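Long-range contacts in GCN5-related N-acetyltransferase (Kribbella flavida, PDB 4MY0), which binds acetyl-coenzyme A and probably transfers its acetyl group to an amine acceptor, perhaps an aminoglycoside, as GCN5-related N-acetyltransferases do: residues A66-F71 and P81-A86; M116-L121 and L282-A287; G221-D226 and S248-V253. All coordinates share one frame; numbering follows the deposited sequence. Where two conformers were deposited one is given.

Interaction 1: A66-F71 and P81-A86; sequences ARIWDF and PMAGIA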
loop_
_atom_site.group_PDB
_atom_site.type_symbol
_atom_site.label_atom_id
_atom_site.label_comp_id
_atom_site.label_asym_id
_atom_site.label_seq_id
_atom_site.Cartn_x
_atom_site.Cartn_y
_atom_site.Cartn_z
ATOM N N ALA C 66 -37.546 5.056 0.288
ATOM C CA ALA C 66 -37.016 4.375 1.465
ATOM C C ALA C 66 -37.887 3.174 1.727
ATOM O O ALA C 66 -39.084 3.181 1.399
ATOM C CB ALA C 66 -37.026 5.290 2.677
ATOM N N ARG C 67 -37.308 2.127 2.298
ATOM C CA ARG C 67 -38.111 0.957 2.631
ATOM C C ARG C 67 -37.965 0.548 4.095
ATOM O O ARG C 67 -37.022 0.951 4.787
ATOM C CB ARG C 67 -37.825 -0.213 1.677
ATOM C CG ARG C 67 -36.412 -0.737 1.722
ATOM C CD ARG C 67 -36.061 -1.529 0.456
ATOM N NE ARG C 67 -34.682 -1.257 0.056
ATOM C CZ ARG C 67 -33.638 -2.015 0.378
ATOM N NH1 ARG C 67 -32.429 -1.664 -0.030
ATOM N NH2 ARG C 67 -33.794 -3.124 1.102
ATOM N N ILE C 68 -38.924 -0.244 4.557
ATOM C CA ILE C 68 -38.992 -0.650 5.947
ATOM C C ILE C 68 -38.935 -2.171 6.071
ATOM O O ILE C 68 -39.852 -2.853 5.632
ATOM C CB ILE C 68 -40.323 -0.169 6.556
ATOM C CG1 ILE C 68 -40.466 1.340 6.384
ATOM C CG2 ILE C 68 -40.430 -0.544 8.040
ATOM C CD1 ILE C 68 -41.803 1.856 6.855
ATOM N N TRP C 69 -37.869 -2.696 6.677
ATOM C CA TRP C 69 -37.826 -4.123 7.013
ATOM C C TRP C 69 -38.716 -4.395 8.214
ATOM O O TRP C 69 -38.674 -3.642 9.201
ATOM C CB TRP C 69 -36.402 -4.556 7.380
ATOM C CG TRP C 69 -35.463 -4.706 6.229
ATOM C CD1 TRP C 69 -34.531 -3.802 5.808
ATOM C CD2 TRP C 69 -35.337 -5.844 5.371
ATOM N NE1 TRP C 69 -33.847 -4.302 4.728
ATOM C CE2 TRP C 69 -34.321 -5.556 4.442
ATOM C CE3 TRP C 69 -35.992 -7.077 5.296
ATOM C CZ2 TRP C 69 -33.942 -6.460 3.447
ATOM C CZ3 TRP C 69 -35.621 -7.971 4.310
ATOM C CH2 TRP C 69 -34.604 -7.664 3.403
ATOM N N ASP C 70 -39.500 -5.471 8.147
ATOM C CA ASP C 70 -40.315 -5.914 9.277
ATOM C C ASP C 70 -39.489 -6.821 10.191
ATOM O O ASP C 70 -39.630 -8.045 10.167
ATOM C CB ASP C 70 -41.571 -6.649 8.783
ATOM C CG ASP C 70 -41.249 -7.751 7.783
ATOM O OD1 ASP C 70 -40.235 -7.622 7.056
ATOM O OD2 ASP C 70 -42.008 -8.746 7.733
ATOM N N PHE C 71 -38.610 -6.221 10.988
ATOM C CA PHE C 71 -37.736 -6.998 11.868
ATOM C C PHE C 71 -38.379 -7.199 13.223
ATOM O O PHE C 71 -39.415 -6.610 13.519
ATOM C CB PHE C 71 -36.439 -6.241 12.136
ATOM C CG PHE C 71 -35.481 -6.203 10.979
ATOM C CD1 PHE C 71 -35.240 -7.332 10.208
ATOM C CD2 PHE C 71 -34.786 -5.032 10.695
ATOM C CE1 PHE C 71 -34.326 -7.289 9.153
ATOM C CE2 PHE C 71 -33.870 -4.974 9.646
ATOM C CZ PHE C 71 -33.646 -6.106 8.867
ATOM N N PRO C 81 -40.820 -5.863 18.216
ATOM C CA PRO C 81 -41.039 -5.555 16.790
ATOM C C PRO C 81 -40.298 -4.269 16.424
ATOM O O PRO C 81 -40.269 -3.334 17.233
ATOM C CB PRO C 81 -42.555 -5.358 16.693
ATOM C CG PRO C 81 -43.131 -6.167 17.887
ATOM C CD PRO C 81 -42.083 -5.963 18.976
HETATM N N MSE C 82 -39.677 -4.229 15.250
HETATM C CA MSE C 82 -38.778 -3.131 14.947
HETATM C C MSE C 82 -38.820 -2.756 13.476
HETATM O O MSE C 82 -38.834 -3.628 12.609
HETATM C CB MSE C 82 -37.349 -3.502 15.360
HETATM C CG MSE C 82 -36.368 -2.344 15.241
HETATM SE SE MSE C 82 -35.403 -2.413 13.544
HETATM C CE MSE C 82 -33.992 -3.593 14.178
ATOM N N ALA C 83 -38.843 -1.459 13.188
ATOM C CA ALA C 83 -38.858 -1.002 11.802
ATOM C C ALA C 83 -37.438 -0.693 11.340
ATOM O O ALA C 83 -36.874 0.343 11.701
ATOM C CB ALA C 83 -39.729 0.234 11.662
ATOM N N GLY C 84 -36.859 -1.565 10.527
ATOM C CA GLY C 84 -35.483 -1.341 10.082
ATOM C C GLY C 84 -35.462 -0.549 8.783
ATOM O O GLY C 84 -35.891 -1.051 7.747
ATOM N N ILE C 85 -34.965 0.685 8.833
ATOM C CA ILE C 85 -35.044 1.579 7.683
ATOM C C ILE C 85 -33.856 1.330 6.751
ATOM O O ILE C 85 -32.704 1.303 7.201
ATOM C CB ILE C 85 -35.086 3.076 8.120
ATOM C CG1 ILE C 85 -36.041 3.270 9.305
ATOM C CG2 ILE C 85 -35.487 3.993 6.926
ATOM C CD1 ILE C 85 -37.476 2.658 9.123
ATOM N N ALA C 86 -34.130 1.123 5.458
ATOM C CA ALA C 86 -33.073 0.813 4.486
ATOM C C ALA C 86 -33.261 1.535 3.160
ATOM O O ALA C 86 -34.371 1.962 2.818
ATOM C CB ALA C 86 -32.988 -0.696 4.238
#

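Interaction 2: M116-L121 and L282-A287; sequences MPISAL and LRLLDA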
loop_
_atom_site.group_PDB
_atom_site.type_symbol
_atom_site.label_atom_id
_atom_site.label_comp_id
_atom_site.label_asym_id
_atom_site.label_seq_id
_atom_site.Cartn_x
_atom_site.Cartn_y
_atom_site.Cartn_z
HETATM N N MSE C 116 -45.034 -0.989 15.081
HETATM C CA MSE C 116 -43.655 -1.161 15.528
HETATM C C MSE C 116 -43.274 -0.048 16.513
HETATM O O MSE C 116 -43.298 1.136 16.172
HETATM C CB MSE C 116 -42.690 -1.250 14.331
HETATM C CG MSE C 116 -42.973 -2.482 13.443
HETATM SE SE MSE C 116 -42.492 -2.199 11.569
HETATM C CE MSE C 116 -43.267 -3.821 10.791
ATOM N N PRO C 117 -42.933 -0.429 17.748
ATOM C CA PRO C 117 -42.647 0.572 18.785
ATOM C C PRO C 117 -41.221 1.141 18.715
ATOM O O PRO C 117 -40.923 2.119 19.408
ATOM C CB PRO C 117 -42.842 -0.217 20.081
ATOM C CG PRO C 117 -42.424 -1.635 19.707
ATOM C CD PRO C 117 -42.904 -1.809 18.275
ATOM N N ILE C 118 -40.350 0.553 17.895
ATOM C CA ILE C 118 -39.011 1.099 17.734
ATOM C C ILE C 118 -38.549 0.981 16.284
ATOM O O ILE C 118 -39.128 0.237 15.485
ATOM C CB ILE C 118 -37.965 0.368 18.613
ATOM C CG1 ILE C 118 -37.910 -1.116 18.244
ATOM C CG2 ILE C 118 -38.244 0.567 20.112
ATOM C CD1 ILE C 118 -36.832 -1.914 18.999
ATOM N N SER C 119 -37.485 1.702 15.962
ATOM C CA SER C 119 -36.942 1.707 14.613
ATOM C C SER C 119 -35.420 1.826 14.682
ATOM O O SER C 119 -34.887 2.509 15.557
ATOM C CB SER C 119 -37.546 2.873 13.815
ATOM O OG SER C 119 -36.945 2.988 12.542
ATOM N N ALA C 120 -34.718 1.151 13.773
ATOM C CA ALA C 120 -33.263 1.245 13.723
ATOM C C ALA C 120 -32.767 1.361 12.278
ATOM O O ALA C 120 -33.479 1.002 11.333
ATOM C CB ALA C 120 -32.598 0.042 14.444
ATOM N N LEU C 121 -31.549 1.874 12.123
ATOM C CA LEU C 121 -30.904 1.993 10.818
ATOM C C LEU C 121 -29.413 2.277 10.989
ATOM O O LEU C 121 -28.978 2.753 12.053
ATOM C CB LEU C 121 -31.539 3.128 10.004
ATOM C CG LEU C 121 -31.574 4.524 10.661
ATOM C CD1 LEU C 121 -30.319 5.348 10.389
ATOM C CD2 LEU C 121 -32.836 5.306 10.235
ATOM N N LEU C 282 -31.028 4.128 16.827
ATOM C CA LEU C 282 -32.297 3.639 17.348
ATOM C C LEU C 282 -33.226 4.821 17.580
ATOM O O LEU C 282 -32.764 5.910 17.938
ATOM C CB LEU C 282 -32.056 2.947 18.689
ATOM C CG LEU C 282 -33.281 2.390 19.403
ATOM C CD1 LEU C 282 -33.860 1.252 18.573
ATOM C CD2 LEU C 282 -32.913 1.914 20.807
ATOM N N ARG C 283 -34.523 4.621 17.369
ATOM C CA ARG C 283 -35.519 5.602 17.805
ATOM C C ARG C 283 -36.733 4.900 18.422
ATOM O O ARG C 283 -37.170 3.872 17.906
ATOM C CB ARG C 283 -35.985 6.470 16.633
ATOM C CG ARG C 283 -36.781 7.699 17.077
ATOM C CD ARG C 283 -37.737 8.217 15.990
ATOM N NE ARG C 283 -38.003 9.649 16.161
ATOM C CZ ARG C 283 -38.796 10.163 17.101
ATOM N NH1 ARG C 283 -39.415 9.369 17.971
ATOM N NH2 ARG C 283 -38.969 11.479 17.182
ATOM N N LEU C 284 -37.273 5.437 19.515
ATOM C CA LEU C 284 -38.548 4.929 20.030
ATOM C C LEU C 284 -39.725 5.621 19.315
ATOM O O LEU C 284 -39.767 6.852 19.216
ATOM C CB LEU C 284 -38.676 5.125 21.546
ATOM C CG LEU C 284 -37.666 4.541 22.540
ATOM C CD1 LEU C 284 -38.379 4.054 23.787
ATOM C CD2 LEU C 284 -36.762 3.454 21.965
ATOM N N LEU C 285 -40.667 4.832 18.809
ATOM C CA LEU C 285 -41.867 5.378 18.166
ATOM C C LEU C 285 -43.099 5.344 19.077
ATOM O O LEU C 285 -44.008 6.171 18.936
ATOM C CB LEU C 285 -42.188 4.607 16.886
ATOM C CG LEU C 285 -41.062 4.419 15.879
ATOM C CD1 LEU C 285 -41.566 3.633 14.684
ATOM C CD2 LEU C 285 -40.530 5.772 15.459
ATOM N N ASP C 286 -43.142 4.360 19.977
ATOM C CA ASP C 286 -44.245 4.214 20.933
ATOM C C ASP C 286 -43.613 3.753 22.252
ATOM O O ASP C 286 -43.517 2.553 22.515
ATOM C CB ASP C 286 -45.268 3.185 20.407
ATOM C CG ASP C 286 -46.410 2.891 21.401
ATOM O OD1 ASP C 286 -47.388 2.232 20.979
ATOM O OD2 ASP C 286 -46.348 3.292 22.591
ATOM N N ALA C 287 -43.187 4.707 23.077
ATOM C CA ALA C 287 -42.391 4.386 24.261
ATOM C C ALA C 287 -43.049 3.436 25.273
ATOM O O ALA C 287 -42.376 2.532 25.772
ATOM C CB ALA C 287 -41.875 5.665 24.950
#

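Interaction 3: G221-D226 and S248-V253; sequences GDLQVD and SIARTV. With ACO (acetyl coenzyme *a), chain P.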
loop_
_atom_site.group_PDB
_atom_site.type_symbol
_atom_site.label_atom_id
_atom_site.label_comp_id
_atom_site.label_asym_id
_atom_site.label_seq_id
_atom_site.Cartn_x
_atom_site.Cartn_y
_atom_site.Cartn_z
ATOM N N GLY C 221 -10.215 -14.488 -0.265
ATOM C CA GLY C 221 -9.119 -15.351 0.135
ATOM C C GLY C 221 -9.151 -15.719 1.606
ATOM O O GLY C 221 -8.513 -16.692 2.021
ATOM N N ASP C 222 -9.875 -14.946 2.411
ATOM C CA ASP C 222 -10.081 -15.350 3.801
ATOM C C ASP C 222 -11.495 -15.887 4.023
ATOM O O ASP C 222 -12.336 -15.857 3.119
ATOM C CB ASP C 222 -9.795 -14.185 4.743
ATOM C CG ASP C 222 -8.333 -13.755 4.699
ATOM O OD1 ASP C 222 -7.434 -14.643 4.747
ATOM O OD2 ASP C 222 -8.093 -12.530 4.603
ATOM N N LEU C 223 -11.759 -16.366 5.230
ATOM C CA LEU C 223 -13.105 -16.806 5.571
ATOM C C LEU C 223 -13.741 -15.774 6.495
ATOM O O LEU C 223 -13.050 -15.064 7.254
ATOM C CB LEU C 223 -13.076 -18.185 6.228
ATOM C CG LEU C 223 -12.606 -19.322 5.330
ATOM C CD1 LEU C 223 -12.380 -20.575 6.158
ATOM C CD2 LEU C 223 -13.619 -19.591 4.231
ATOM N N GLN C 224 -15.054 -15.662 6.393
ATOM C CA GLN C 224 -15.788 -14.723 7.215
ATOM C C GLN C 224 -16.943 -15.469 7.877
ATOM O O GLN C 224 -17.739 -16.121 7.199
ATOM C CB GLN C 224 -16.339 -13.597 6.359
ATOM C CG GLN C 224 -17.367 -12.758 7.094
ATOM C CD GLN C 224 -18.029 -11.744 6.197
ATOM O OE1 GLN C 224 -17.376 -10.837 5.692
ATOM N NE2 GLN C 224 -19.339 -11.894 5.989
ATOM N N VAL C 225 -17.029 -15.371 9.195
ATOM C CA VAL C 225 -18.130 -15.990 9.931
ATOM C C VAL C 225 -19.251 -14.959 10.065
ATOM O O VAL C 225 -19.032 -13.880 10.617
ATOM C CB VAL C 225 -17.648 -16.472 11.305
ATOM C CG1 VAL C 225 -18.823 -16.928 12.170
ATOM C CG2 VAL C 225 -16.620 -17.597 11.134
ATOM N N ASP C 226 -20.429 -15.263 9.516
ATOM C CA ASP C 226 -21.587 -14.374 9.638
ATOM C C ASP C 226 -22.215 -14.532 11.015
ATOM O O ASP C 226 -22.735 -13.577 11.593
ATOM C CB ASP C 226 -22.658 -14.693 8.586
ATOM C CG ASP C 226 -22.270 -14.257 7.184
ATOM O OD1 ASP C 226 -21.360 -13.406 7.033
ATOM O OD2 ASP C 226 -22.906 -14.765 6.228
ATOM N N SER C 248 -5.381 -24.365 5.555
ATOM C CA SER C 248 -4.378 -24.659 4.520
ATOM C C SER C 248 -4.473 -23.666 3.350
ATOM O O SER C 248 -3.497 -23.440 2.635
ATOM C CB SER C 248 -4.563 -26.085 4.009
ATOM O OG SER C 248 -5.944 -26.355 3.769
ATOM N N ILE C 249 -5.664 -23.087 3.171
ATOM C CA ILE C 249 -5.937 -22.123 2.108
ATOM C C ILE C 249 -6.150 -20.716 2.683
ATOM O O ILE C 249 -5.588 -19.731 2.193
ATOM C CB ILE C 249 -7.216 -22.524 1.336
ATOM C CG1 ILE C 249 -7.087 -23.944 0.774
ATOM C CG2 ILE C 249 -7.534 -21.496 0.243
ATOM C CD1 ILE C 249 -5.930 -24.105 -0.231
ATOM N N ALA C 250 -6.991 -20.624 3.711
ATOM C CA ALA C 250 -7.312 -19.330 4.313
ATOM C C ALA C 250 -6.489 -19.124 5.575
ATOM O O ALA C 250 -6.605 -19.899 6.523
ATOM C CB ALA C 250 -8.801 -19.245 4.632
ATOM N N ARG C 251 -5.653 -18.090 5.583
ATOM C CA ARG C 251 -4.810 -17.796 6.735
ATOM C C ARG C 251 -5.627 -17.120 7.835
ATOM O O ARG C 251 -5.375 -17.308 9.035
ATOM C CB ARG C 251 -3.625 -16.912 6.335
ATOM C CG ARG C 251 -2.414 -17.678 5.773
ATOM C CD ARG C 251 -2.757 -18.431 4.488
ATOM N NE ARG C 251 -1.582 -18.962 3.803
ATOM C CZ ARG C 251 -1.224 -20.246 3.798
ATOM N NH1 ARG C 251 -0.130 -20.625 3.142
ATOM N NH2 ARG C 251 -1.954 -21.150 4.448
ATOM N N THR C 252 -6.632 -16.366 7.417
ATOM C CA THR C 252 -7.371 -15.501 8.332
ATOM C C THR C 252 -8.877 -15.779 8.329
ATOM O O THR C 252 -9.480 -16.017 7.278
ATOM C CB THR C 252 -7.099 -14.031 7.971
ATOM O OG1 THR C 252 -5.699 -13.767 8.141
ATOM C CG2 THR C 252 -7.916 -13.073 8.842
ATOM N N VAL C 253 -9.479 -15.753 9.514
ATOM C CA VAL C 253 -10.926 -15.826 9.646
ATOM C C VAL C 253 -11.469 -14.546 10.263
ATOM O O VAL C 253 -11.138 -14.225 11.403
ATOM C CB VAL C 253 -11.353 -16.979 10.561
ATOM C CG1 VAL C 253 -12.877 -16.948 10.748
ATOM C CG2 VAL C 253 -10.912 -18.322 9.978
HETATM N N1A ACO P . -2.531 -27.833 9.048
HETATM C C2A ACO P . -1.708 -28.716 9.655
HETATM N N3A ACO P . -1.884 -30.054 9.601
HETATM C C4A ACO P . -2.925 -30.581 8.914
HETATM C C5A ACO P . -3.868 -29.680 8.229
HETATM C C6A ACO P . -3.614 -28.223 8.331
HETATM N N6A ACO P . -4.438 -27.329 7.725
HETATM N N7A ACO P . -4.794 -30.464 7.638
HETATM C C8A ACO P . -4.481 -31.754 7.916
HETATM N N9A ACO P . -3.370 -31.819 8.682
HETATM C C1B ACO P . -2.708 -33.043 9.182
HETATM C C2B ACO P . -3.515 -33.731 10.259
HETATM O O2B ACO P . -3.343 -33.117 11.544
HETATM C C3B ACO P . -2.911 -35.118 10.196
HETATM O O3B ACO P . -1.639 -35.077 10.834
HETATM P P3B ACO P . -1.408 -35.608 12.335
HETATM O O7A ACO P . -2.566 -35.028 13.120
HETATM O O8A ACO P . -1.457 -37.111 12.164
HETATM O O9A ACO P . -0.046 -35.071 12.705
HETATM C C4B ACO P . -2.604 -35.333 8.723
HETATM O O4B ACO P . -2.587 -34.018 8.145
HETATM C C5B ACO P . -3.652 -36.194 8.021
HETATM O O5B ACO P . -4.942 -35.705 8.399
HETATM P P1A ACO P . -6.310 -36.107 7.645
HETATM O O1A ACO P . -6.130 -37.371 6.838
HETATM O O2A ACO P . -7.374 -35.956 8.695
HETATM O O3A ACO P . -6.389 -34.903 6.569
HETATM P P2A ACO P . -7.742 -34.174 6.093
HETATM O O4A ACO P . -8.789 -35.250 5.874
HETATM O O5A ACO P . -8.027 -33.059 7.051
HETATM O O6A ACO P . -7.326 -33.588 4.639
HETATM C CBP ACO P . -6.766 -31.537 3.501
HETATM C CCP ACO P . -6.317 -32.588 4.507
HETATM C CDP ACO P . -6.930 -32.141 2.111
HETATM C CEP ACO P . -5.716 -30.436 3.463
HETATM C CAP ACO P . -8.110 -31.012 4.014
HETATM O OAP ACO P . -7.958 -30.571 5.374
HETATM C C9P ACO P . -8.697 -29.936 3.138
HETATM O O9P ACO P . -9.516 -30.254 2.285
HETATM N N8P ACO P . -8.308 -28.666 3.336
HETATM C C7P ACO P . -8.809 -27.533 2.568
HETATM C C6P ACO P . -8.477 -27.628 1.081
HETATM C C5P ACO P . -7.002 -27.897 0.875
HETATM O O5P ACO P . -6.158 -27.248 1.484
HETATM N N4P ACO P . -6.681 -28.845 -0.007
HETATM C C3P ACO P . -5.464 -28.744 -0.809
HETATM C C2P ACO P . -4.395 -29.731 -0.369
HETATM S S1P ACO P . -3.054 -29.730 -1.530
#

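Interaction 1: A66-F71 and P81-A86
Arg67, Trp69 and Phe71 pair with Ala86, Gly84 and Met82 in an antiparallel ladder, the strand segments running 147° apart and approaching to 4.5 Å between axes. This is the hairpin of strands 61-75 and 78-90 in the first GNAT domain. Each pair exchanges two backbone hydrogen bonds, from a strong 2.8 Å for Trp69 N to Gly84 O to a weak one for Phe71 N to Met82 O. The aromatic residues share a face with Arg67, Met82 and Ala86. There the Ala86 methyl meets the edge of the Trp69 indole, 3.7 Å from Ala86 CB to Trp69 NE1, and is small enough to sit against it. On the opposite face Ile68 CG2 touches Ala83 CB, both against helix 99-113, while Asp70 on that face pairs with Arg52. Glycine suits position 84 because a beta carbon on Gly84 would come within 2.5 Å of Phe71 CE2. Met82 runs alongside Phe71; with CG anti to the backbone N (chi1 -173°) and bends further out, it brings SE to the ring edge in a Met-aromatic contact, 3.9 Å from Met82 SE to Phe71 CD2.

Interaction 2: M116-L121 and L282-A287
Pro117 O takes two backbone N-H groups, from Leu285 N at 2.8 Å and from Asp286 N at 3.2 Å. Both donors reach the oxygen from the same face of its carbonyl plane, Leu285 N standing 47° out of it. Proline can give no backbone N-H in return, so its polar share in this turn lies in the carbonyl. Two residues further on, Ser119 and Arg283 exchange a pair of bonds, with Ser119 N 2.9 Å from Arg283 O and Arg283 N 2.8 Å from Ser119 O, each donor in the plane of the carbonyl it meets. The Arg283 guanidinium turns back on its own strand, where NH1 donates to Leu284 O at 2.8 Å. Its other nitrogens engage Leu132 O and, through a salt bridge, Asp310, so the buried guanidinium has a partner for each nitrogen and its charge is probably balanced by Asp310. Ser119 OG is likewise satisfied, by Ala83 O and Tyr134 OH.

The ladder is antiparallel and joins strand 118-121 of the first GNAT region to the end of strand 274-284 of the second, just where the chain leaves for helix 287-293; Asp286 is the N-cap of that helix.

Apolar side chains fill the space beside the ladder. Ile118 and Leu284 cross obliquely, CG2 of the former meeting CD2 of the latter at 3.7 Å; with CG1 between the backbone N and the carbonyl carbon (chi1 60°), CG2 is the branch turned to Leu284. On the same face Leu282 swings its CD1 inward to lie 4.2 Å from Ile118 CB. On the Ser119 side, Leu285 CD1 rests 3.4 Å from Met116 O and also touches Ser119 CB. Helix 345-352 covers Leu282 and Leu284 with Tyr352 and Leu348.

Interaction 3: G221-D226 and S248-V253
Leu223 N donates to Thr252 O at 3.1 Å, a nearly straight bond (165°) and the main polar tie between these segments. A weak one accompanies it: Asp222 OD1 accepts from Thr252 N at 3.3 Å. Asp222 can do so because its CG folds back beside its own backbone N (chi1 -65°), which carries the carboxylate across the Thr252 side chain, with OD1 3.3 Å from Thr252 CB. Replacing Asp222 by alanine would probably leave Thr252 N without this weak acceptor, and the start of strand 252-256 less firmly fixed. Val253 CA adds a C-H contact to Leu223 O at 3.3 Å, as expected where Leu223 and Val253 pair in parallel. Just before, Gly221 has backbone angles at which a beta carbon would press on the preceding carbonyl oxygen, so glycine suits the turn.

Among the apolar contacts, the Ala250 methyl fits against Leu223, 3.9 Å from Leu223 CG, and Val225 CG2 crosses Val253 CG1 at 3.8 Å. The alanine and the beta-branched valines are short enough to pack closely at this spacing.

Acetyl-CoA meets the far end of 248-253. Ser248 OG donates to its O5P at a modelled 2.5 Å, very short and so uncertain in length, and Ile249 CG1 lies 3.5 Å from the same oxygen. Gly96, Gly98, Gly100 and Ser101 of a second subunit also bond to it, as does Arg151 of this chain.

In the second GNAT family region, strand 222-230 and strand 252-256 run parallel, joined through helix 233-244, whose Val243 packs on Val225 and Val253; strand 212-219 flanks Leu223 through Trp218, and helix 147-151 covers Val253.

Interactions 1 and 2 are buried and share a neighbourhood: strands 78-90 and 118-121 lie side by side in the sheet, so Ala83 ties the two contacts together through hydrogen bonds to Ile118 O and Ser119 OG. Interaction 1 is a local hairpin with a full backbone ladder and aromatic side chains on one face, whereas interaction 2 brings distant parts of the chain together, with aliphatic packing and a buried arginine. Interaction 3 stands apart, its centre about 31 Å from that of interaction 1 and 36 Å from that of interaction 2. It is only partly buried, parallel rather than antiparallel, sparser in backbone bonds, and one end meets acetyl-CoA at a subunit boundary.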